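Local coordinates for structural protein ORF273 (Acidianus two-tailed virus, PDB 4ART) that is of unknown molecular function but is a heat- and acid-stable structural protein of the virion with a new fold, at residues E36-I39 with E40-R44; I174-K178 with L179-P183; P217-Y220 with Y221-N225. All blocks are in the same frame, centred on the assembly; numbering follows the deposited sequence.

Contact 1: E36-I39 with E40-R44; sequences ENEI and EKEIR
Lys-41 lays its aliphatic tail across Glu-38 and delivers NZ to OE1 at 3.4 Å, a weak hydrogen bond within a salt bridge. A water steadies the pair from outside: it donates to Glu-38 OE2 at 3.2 Å and accepts weakly from Lys-41 NZ. Glu-38 reaches this point because CG lies opposite the backbone N and the chain then folds at chi2 (52°), which carries the carboxylate along the helix toward the next turn. There OE2 also comes within 3.2 Å of Glu-42 OE2, the two carboxylates turned steeply, 74°, against each other. The lysine probably offsets part of this like-charge strain, and Asn-56 ND2 donates to Glu-42 OE2 from the loop before strand 58-62. A second acidic pair lies on another flank, where Glu-36 and Glu-40 run side by side and their OE2 atoms approach to 3.1 Å; such closeness would probably raise the pKa of one of them, most likely Glu-36, since Glu-40 OE2 also accepts the backbone N-H of Phe-258. The motif beneath is the C-terminal part of the amphipathic alpha-helix 23-44, whose i to i+4 backbone bonds run from Glu-40 N to Glu-36 O (3.0 Å) through Ile-43 N to Ile-39 O (2.9 Å). Its apolar stripe is carried by Ile-39 and Ile-43: CG2 of Ile-39 meets CD1 of Ile-43 at 3.8 Å, the latter methyl brought back by the extended chi2 of Ile-43 (162°). Farther out, both isoleucines rest on Phe-258, with Leu-155 under Ile-39 and Trp-253 under Ile-43, which seats the helix on strands of the mixed sheet. Phe-258 itself belongs to the edge strand 258-261, while the guanidinium of Arg-44 makes a cation-pi contact with Trp-257.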
loop_
_atom_site.group_PDB
_atom_site.type_symbol
_atom_site.label_atom_id
_atom_site.label_comp_id
_atom_site.label_asym_id
_atom_site.label_seq_id
_atom_site.Cartn_x
_atom_site.Cartn_y
_atom_site.Cartn_z
ATOM N N GLU A 36 18.165 -13.172 5.157
ATOM C CA GLU A 36 17.776 -14.069 6.247
ATOM C C GLU A 36 18.573 -13.840 7.529
ATOM O O GLU A 36 17.972 -13.786 8.596
ATOM C CB GLU A 36 17.893 -15.523 5.807
ATOM C CG GLU A 36 17.594 -16.540 6.895
ATOM C CD GLU A 36 18.787 -17.345 7.370
ATOM O OE1 GLU A 36 19.573 -17.825 6.522
ATOM O OE2 GLU A 36 18.905 -17.539 8.602
ATOM N N ASN A 37 19.915 -13.723 7.422
ATOM C CA ASN A 37 20.807 -13.530 8.556
ATOM C C ASN A 37 20.515 -12.252 9.287
ATOM O O ASN A 37 20.591 -12.216 10.510
ATOM C CB ASN A 37 22.268 -13.573 8.144
ATOM C CG ASN A 37 22.838 -14.971 8.077
ATOM O OD1 ASN A 37 22.619 -15.807 8.964
ATOM N ND2 ASN A 37 23.625 -15.246 7.043
ATOM N N GLU A 38 20.166 -11.208 8.527
ATOM C CA GLU A 38 19.828 -9.914 9.067
ATOM C C GLU A 38 18.448 -9.940 9.759
ATOM O O GLU A 38 18.367 -9.501 10.893
ATOM C CB GLU A 38 19.938 -8.836 7.972
ATOM C CG GLU A 38 19.814 -7.396 8.466
ATOM C CD GLU A 38 20.702 -6.921 9.607
ATOM O OE1 GLU A 38 21.824 -7.453 9.782
ATOM O OE2 GLU A 38 20.274 -5.983 10.314
ATOM N N ILE A 39 17.378 -10.476 9.107
ATOM C CA ILE A 39 16.041 -10.570 9.741
ATOM C C ILE A 39 16.168 -11.358 11.063
ATOM O O ILE A 39 15.644 -10.927 12.083
ATOM C CB ILE A 39 14.936 -11.202 8.827
ATOM C CG1 ILE A 39 14.950 -10.696 7.349
ATOM C CG2 ILE A 39 13.541 -11.106 9.464
ATOM C CD1 ILE A 39 14.699 -9.220 7.093
ATOM N N GLU A 40 16.883 -12.499 11.027
ATOM C CA GLU A 40 17.135 -13.356 12.182
ATOM C C GLU A 40 17.779 -12.548 13.324
ATOM O O GLU A 40 17.228 -12.534 14.429
ATOM C CB GLU A 40 18.026 -14.529 11.766
ATOM C CG GLU A 40 18.116 -15.649 12.773
ATOM C CD GLU A 40 19.158 -16.651 12.333
ATOM O OE1 GLU A 40 20.365 -16.377 12.537
ATOM O OE2 GLU A 40 18.772 -17.686 11.740
ATOM N N LYS A 41 18.901 -11.825 13.021
ATOM C CA LYS A 41 19.664 -10.962 13.944
ATOM C C LYS A 41 18.747 -9.932 14.590
ATOM O O LYS A 41 18.817 -9.728 15.796
ATOM C CB LYS A 41 20.812 -10.257 13.195
ATOM C CG LYS A 41 21.833 -9.577 14.093
ATOM C CD LYS A 41 22.722 -8.607 13.321
ATOM C CE LYS A 41 22.210 -7.180 13.381
ATOM N NZ LYS A 41 23.134 -6.225 12.717
ATOM N N GLU A 42 17.869 -9.317 13.779
ATOM C CA GLU A 42 16.880 -8.324 14.212
ATOM C C GLU A 42 15.815 -8.920 15.125
ATOM O O GLU A 42 15.453 -8.284 16.110
ATOM C CB GLU A 42 16.233 -7.624 13.009
ATOM C CG GLU A 42 17.204 -6.731 12.250
ATOM C CD GLU A 42 16.792 -5.289 12.019
ATOM O OE1 GLU A 42 15.618 -4.935 12.276
ATOM O OE2 GLU A 42 17.640 -4.522 11.510
ATOM N N ILE A 43 15.333 -10.143 14.831
ATOM C CA ILE A 43 14.330 -10.809 15.667
ATOM C C ILE A 43 14.855 -11.093 17.088
ATOM O O ILE A 43 14.243 -10.627 18.048
ATOM C CB ILE A 43 13.670 -12.035 14.976
ATOM C CG1 ILE A 43 12.796 -11.571 13.788
ATOM C CG2 ILE A 43 12.847 -12.869 15.968
ATOM C CD1 ILE A 43 12.432 -12.681 12.756
ATOM N N ARG A 44 16.029 -11.758 17.203
ATOM C CA ARG A 44 16.669 -12.117 18.479
ATOM C C ARG A 44 16.927 -10.923 19.433
ATOM O O ARG A 44 17.095 -11.140 20.633
ATOM C CB ARG A 44 17.930 -12.984 18.270
ATOM C CG ARG A 44 17.838 -13.978 17.102
ATOM C CD ARG A 44 18.526 -15.307 17.314
ATOM N NE ARG A 44 19.932 -15.177 17.692
ATOM C CZ ARG A 44 20.554 -15.996 18.533
ATOM N NH1 ARG A 44 19.911 -17.031 19.060
ATOM N NH2 ARG A 44 21.832 -15.802 18.835
HETATM O O HOH W 1 22.411 -3.664 10.624
#

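Contact 2: I174-K178 with L179-P183; sequences IVEQK and LGNKP
Val-175 and Leu-179, one turn apart, make the close-packed side of a helix C terminus that stops at a glycine. CG1 of Val-175 meets CD1 of Leu-179 at 3.8 Å; chi1 of 167° sets CG1 beside the carbonyl carbon, on the side of the leucine one turn on. Both side chains press into an apolar layer in which Phe-126 and Leu-121 touch each of them, Tyr-120 adds to the valine and Ile-194 of helix 188-201 to the leucine. Helix 171-179 thereby packs against both helix 113-123 and helix 188-201. The backbone is tight here too, with Leu-179 N 2.7 Å from Val-175 O in a fairly straight bond.

The other side is loose and faces solvent. Glu-176 stretches outward, extended beyond CG, and passes at a slant beside the side chain of Asn-181, whose amide orientation is uncertain; Lys-178 bends at chi2 and leads its amine away from the turn. Between these two sides the chain leaves the helix at Gly-180. Its positive phi of 96° puts the place of a side chain against the carbonyl oxygen of Leu-179. The last helical bond is correspondingly poor: Gly-180 N reaches Glu-176 O at 3.0 Å, but from above the carbonyl plane, with a bent N-H...O angle of 135°.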
loop_
_atom_site.group_PDB
_atom_site.type_symbol
_atom_site.label_atom_id
_atom_site.label_comp_id
_atom_site.label_asym_id
_atom_site.label_seq_id
_atom_site.Cartn_x
_atom_site.Cartn_y
_atom_site.Cartn_z
ATOM N N ILE A 174 9.335 3.203 -23.222
ATOM C CA ILE A 174 8.594 4.412 -22.784
ATOM C C ILE A 174 9.548 5.581 -22.475
ATOM O O ILE A 174 9.242 6.715 -22.849
ATOM C CB ILE A 174 7.556 4.114 -21.650
ATOM C CG1 ILE A 174 6.550 3.006 -22.097
ATOM C CG2 ILE A 174 6.825 5.386 -21.212
ATOM C CD1 ILE A 174 5.683 2.309 -20.954
ATOM N N VAL A 175 10.717 5.288 -21.827
ATOM C CA VAL A 175 11.780 6.251 -21.490
ATOM C C VAL A 175 12.374 6.756 -22.799
ATOM O O VAL A 175 12.572 7.947 -22.929
ATOM C CB VAL A 175 12.854 5.653 -20.519
ATOM C CG1 VAL A 175 14.097 6.519 -20.438
ATOM C CG2 VAL A 175 12.278 5.451 -19.124
ATOM N N GLU A 176 12.611 5.859 -23.788
ATOM C CA GLU A 176 13.173 6.234 -25.095
ATOM C C GLU A 176 12.226 7.138 -25.876
ATOM O O GLU A 176 12.656 8.179 -26.368
ATOM C CB GLU A 176 13.562 5.002 -25.916
ATOM C CG GLU A 176 14.648 5.289 -26.939
ATOM C CD GLU A 176 15.335 4.065 -27.517
ATOM O OE1 GLU A 176 15.501 3.065 -26.779
ATOM O OE2 GLU A 176 15.778 4.137 -28.686
ATOM N N GLN A 177 10.935 6.775 -25.931
ATOM C CA GLN A 177 9.912 7.554 -26.616
ATOM C C GLN A 177 9.757 8.958 -26.004
ATOM O O GLN A 177 9.650 9.941 -26.730
ATOM C CB GLN A 177 8.571 6.797 -26.575
ATOM C CG GLN A 177 7.507 7.350 -27.528
ATOM C CD GLN A 177 7.820 7.072 -28.990
ATOM O OE1 GLN A 177 8.576 6.147 -29.343
ATOM N NE2 GLN A 177 7.250 7.878 -29.874
ATOM N N LYS A 178 9.791 9.053 -24.670
ATOM C CA LYS A 178 9.613 10.317 -23.954
ATOM C C LYS A 178 10.880 11.168 -23.760
ATOM O O LYS A 178 10.801 12.388 -23.863
ATOM C CB LYS A 178 8.888 10.079 -22.615
ATOM C CG LYS A 178 8.113 11.300 -22.088
ATOM C CD LYS A 178 6.692 11.402 -22.663
ATOM C CE LYS A 178 5.887 12.475 -21.969
ATOM N NZ LYS A 178 4.427 12.226 -22.106
ATOM N N LEU A 179 12.031 10.546 -23.472
ATOM C CA LEU A 179 13.267 11.290 -23.168
ATOM C C LEU A 179 14.367 11.219 -24.196
ATOM O O LEU A 179 15.254 12.061 -24.182
ATOM C CB LEU A 179 13.855 10.829 -21.812
ATOM C CG LEU A 179 12.935 10.774 -20.602
ATOM C CD1 LEU A 179 13.663 10.145 -19.417
ATOM C CD2 LEU A 179 12.440 12.147 -20.224
ATOM N N GLY A 180 14.371 10.172 -24.997
ATOM C CA GLY A 180 15.447 9.927 -25.944
ATOM C C GLY A 180 16.471 8.966 -25.373
ATOM O O GLY A 180 16.257 8.392 -24.303
ATOM N N ASN A 181 17.516 8.665 -26.146
ATOM C CA ASN A 181 18.521 7.701 -25.700
ATOM C C ASN A 181 19.651 8.332 -24.884
ATOM O O ASN A 181 20.256 7.652 -24.056
ATOM C CB ASN A 181 19.034 6.818 -26.863
ATOM C CG ASN A 181 18.901 5.314 -26.640
ATOM O OD1 ASN A 181 18.045 4.824 -25.882
ATOM N ND2 ASN A 181 19.743 4.535 -27.324
ATOM N N LYS A 182 19.903 9.623 -25.079
ATOM C CA LYS A 182 20.958 10.327 -24.360
ATOM C C LYS A 182 20.549 10.624 -22.904
ATOM O O LYS A 182 19.568 11.343 -22.670
ATOM C CB LYS A 182 21.375 11.610 -25.103
ATOM C CG LYS A 182 22.718 12.191 -24.651
ATOM C CD LYS A 182 22.764 13.731 -24.736
ATOM C CE LYS A 182 23.107 14.288 -26.107
ATOM N NZ LYS A 182 24.546 14.121 -26.450
ATOM N N PRO A 183 21.298 10.074 -21.916
ATOM C CA PRO A 183 21.004 10.377 -20.506
ATOM C C PRO A 183 21.355 11.822 -20.149
ATOM O O PRO A 183 22.340 12.376 -20.658
ATOM C CB PRO A 183 21.889 9.392 -19.746
ATOM C CG PRO A 183 22.381 8.408 -20.781
ATOM C CD PRO A 183 22.476 9.199 -22.024
#

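Contact 3: P217-Y220 with Y221-N225; sequences PYHY and YVDHN
Tyr-218 O is gripped by two backbone N-H groups, Val-222 N at 2.8 Å and Asp-223 N at 2.9 Å. The first bond is bent and tilted from the carbonyl plane; the second, five residues on, lies in that plane and is straighter. At the next residue, His-219 O takes Asn-225 N at 3.1 Å, six residues along.

Side chains reinforce this widened end. The carboxylate of Asp-223 lies almost coplanar with the His-219 ring, and ND1 donates to its OD2 at 2.9 Å, nearly in the ring plane and close to straight. Since NE2 bonds to Glu-195 of the second subunit, the imidazole is held at both nitrogens and probably carries positive charge. The same OD2 comes to the edge of the Tyr-218 ring. Over one face of that ring sits Val-222, its CB 3.8 Å from the centroid in a CH-pi contact, with CG1 reaching on to CZ.

On another flank the edge of Tyr-220 points at the face of Tyr-221, centroids 4.7 Å apart and planes inclined by 56°. Tyr-220 gets there with CG opposite its backbone N (chi1 177°), while Tyr-221 turns toward Phe-104 and Tyr-108 of helix 99-108. Asn-225 OD1 bonds to Ser-227 OG within the chain, while ND2 donates to Glu-131 OE2 and Ala-129 O of the second subunit. The whole is a helix C terminus loosened from alpha to wider i+5 and i+6 bonding and ended by His-224 in the left-handed conformation (phi 55°), set at the dimer interface.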
loop_
_atom_site.group_PDB
_atom_site.type_symbol
_atom_site.label_atom_id
_atom_site.label_comp_id
_atom_site.label_asym_id
_atom_site.label_seq_id
_atom_site.Cartn_x
_atom_site.Cartn_y
_atom_site.Cartn_z
ATOM N N PRO A 217 -6.056 -9.319 -8.581
ATOM C CA PRO A 217 -5.683 -10.488 -7.766
ATOM C C PRO A 217 -5.777 -10.162 -6.265
ATOM O O PRO A 217 -6.039 -11.066 -5.471
ATOM C CB PRO A 217 -4.252 -10.827 -8.248
ATOM C CG PRO A 217 -4.087 -10.105 -9.536
ATOM C CD PRO A 217 -4.894 -8.842 -9.360
ATOM N N TYR A 218 -5.644 -8.864 -5.870
ATOM C CA TYR A 218 -5.801 -8.470 -4.479
ATOM C C TYR A 218 -7.269 -8.679 -4.079
ATOM O O TYR A 218 -7.547 -9.145 -2.967
ATOM C CB TYR A 218 -5.347 -6.992 -4.287
ATOM C CG TYR A 218 -5.404 -6.517 -2.849
ATOM C CD1 TYR A 218 -6.577 -6.020 -2.307
ATOM C CD2 TYR A 218 -4.283 -6.589 -2.024
ATOM C CE1 TYR A 218 -6.644 -5.613 -0.974
ATOM C CE2 TYR A 218 -4.329 -6.161 -0.693
ATOM C CZ TYR A 218 -5.514 -5.680 -0.171
ATOM O OH TYR A 218 -5.570 -5.283 1.147
ATOM N N HIS A 219 -8.200 -8.313 -4.988
ATOM C CA HIS A 219 -9.636 -8.464 -4.772
ATOM C C HIS A 219 -10.003 -9.941 -4.632
ATOM O O HIS A 219 -10.793 -10.298 -3.765
ATOM C CB HIS A 219 -10.420 -7.782 -5.903
ATOM C CG HIS A 219 -10.330 -6.285 -5.901
ATOM N ND1 HIS A 219 -10.140 -5.557 -4.718
ATOM C CD2 HIS A 219 -10.437 -5.414 -6.929
ATOM C CE1 HIS A 219 -10.131 -4.282 -5.071
ATOM N NE2 HIS A 219 -10.314 -4.136 -6.382
ATOM N N TYR A 220 -9.382 -10.806 -5.437
ATOM C CA TYR A 220 -9.603 -12.251 -5.376
ATOM C C TYR A 220 -8.915 -12.901 -4.141
ATOM O O TYR A 220 -9.556 -13.649 -3.423
ATOM C CB TYR A 220 -9.150 -12.917 -6.729
ATOM C CG TYR A 220 -9.265 -14.424 -6.741
ATOM C CD1 TYR A 220 -10.469 -15.055 -6.440
ATOM C CD2 TYR A 220 -8.170 -15.222 -7.047
ATOM C CE1 TYR A 220 -10.571 -16.450 -6.422
ATOM C CE2 TYR A 220 -8.254 -16.614 -7.010
ATOM C CZ TYR A 220 -9.459 -17.224 -6.706
ATOM O OH TYR A 220 -9.546 -18.595 -6.731
ATOM N N TYR A 221 -7.657 -12.607 -3.872
ATOM C CA TYR A 221 -6.967 -13.314 -2.791
ATOM C C TYR A 221 -7.048 -12.720 -1.445
ATOM O O TYR A 221 -7.121 -13.467 -0.466
ATOM C CB TYR A 221 -5.486 -13.488 -3.126
ATOM C CG TYR A 221 -5.236 -14.442 -4.260
ATOM C CD1 TYR A 221 -5.421 -15.815 -4.097
ATOM C CD2 TYR A 221 -4.749 -13.988 -5.484
ATOM C CE1 TYR A 221 -5.146 -16.709 -5.130
ATOM C CE2 TYR A 221 -4.457 -14.877 -6.524
ATOM C CZ TYR A 221 -4.660 -16.237 -6.343
ATOM O OH TYR A 221 -4.375 -17.132 -7.363
ATOM N N VAL A 222 -6.961 -11.393 -1.368
ATOM C CA VAL A 222 -6.937 -10.699 -0.082
ATOM C C VAL A 222 -8.338 -10.245 0.355
ATOM O O VAL A 222 -8.691 -10.389 1.539
ATOM C CB VAL A 222 -5.852 -9.562 -0.060
ATOM C CG1 VAL A 222 -5.780 -8.873 1.307
ATOM C CG2 VAL A 222 -4.483 -10.125 -0.439
ATOM N N ASP A 223 -9.154 -9.741 -0.597
ATOM C CA ASP A 223 -10.538 -9.373 -0.270
ATOM C C ASP A 223 -11.445 -10.606 -0.299
ATOM O O ASP A 223 -12.617 -10.492 0.074
ATOM C CB ASP A 223 -11.086 -8.228 -1.149
ATOM C CG ASP A 223 -10.392 -6.894 -0.911
ATOM O OD1 ASP A 223 -10.246 -6.501 0.273
ATOM O OD2 ASP A 223 -10.016 -6.231 -1.908
ATOM N N HIS A 224 -10.902 -11.783 -0.713
ATOM C CA HIS A 224 -11.618 -13.058 -0.760
ATOM C C HIS A 224 -12.922 -13.009 -1.565
ATOM O O HIS A 224 -13.945 -13.572 -1.160
ATOM C CB HIS A 224 -11.848 -13.637 0.663
ATOM C CG HIS A 224 -10.586 -13.918 1.399
ATOM N ND1 HIS A 224 -10.130 -13.045 2.382
ATOM C CD2 HIS A 224 -9.651 -14.880 1.194
ATOM C CE1 HIS A 224 -8.965 -13.537 2.783
ATOM N NE2 HIS A 224 -8.639 -14.642 2.098
ATOM N N ASN A 225 -12.878 -12.312 -2.701
ATOM C CA ASN A 225 -14.050 -12.189 -3.544
ATOM C C ASN A 225 -13.854 -13.109 -4.722
ATOM O O ASN A 225 -13.016 -12.827 -5.572
ATOM C CB ASN A 225 -14.254 -10.721 -3.980
ATOM C CG ASN A 225 -15.601 -10.535 -4.628
ATOM O OD1 ASN A 225 -15.965 -11.252 -5.555
ATOM N ND2 ASN A 225 -16.402 -9.643 -4.102
#

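In the fold
The three contacts follow one another along the chain without nesting or crossing, and each joins neighbouring turns instead of closing a long loop. Contact 1 comes first, at the end of helix 23-44, and binds it to strands 154-161, 247-253 and 258-261 of the mixed sheet. After most of that sheet has been laid down, contact 2 ends helix 171-179 and leads to the short strand 185-186; its centre is about 41 Å from that of contact 1, on the opposite side of the chain's centre. Contact 3 turns the chain from helix 210-221 toward helix 229-242, packs on helix 99-108 and meets the second subunit. Its nearest atoms are about 19 Å from contact 2.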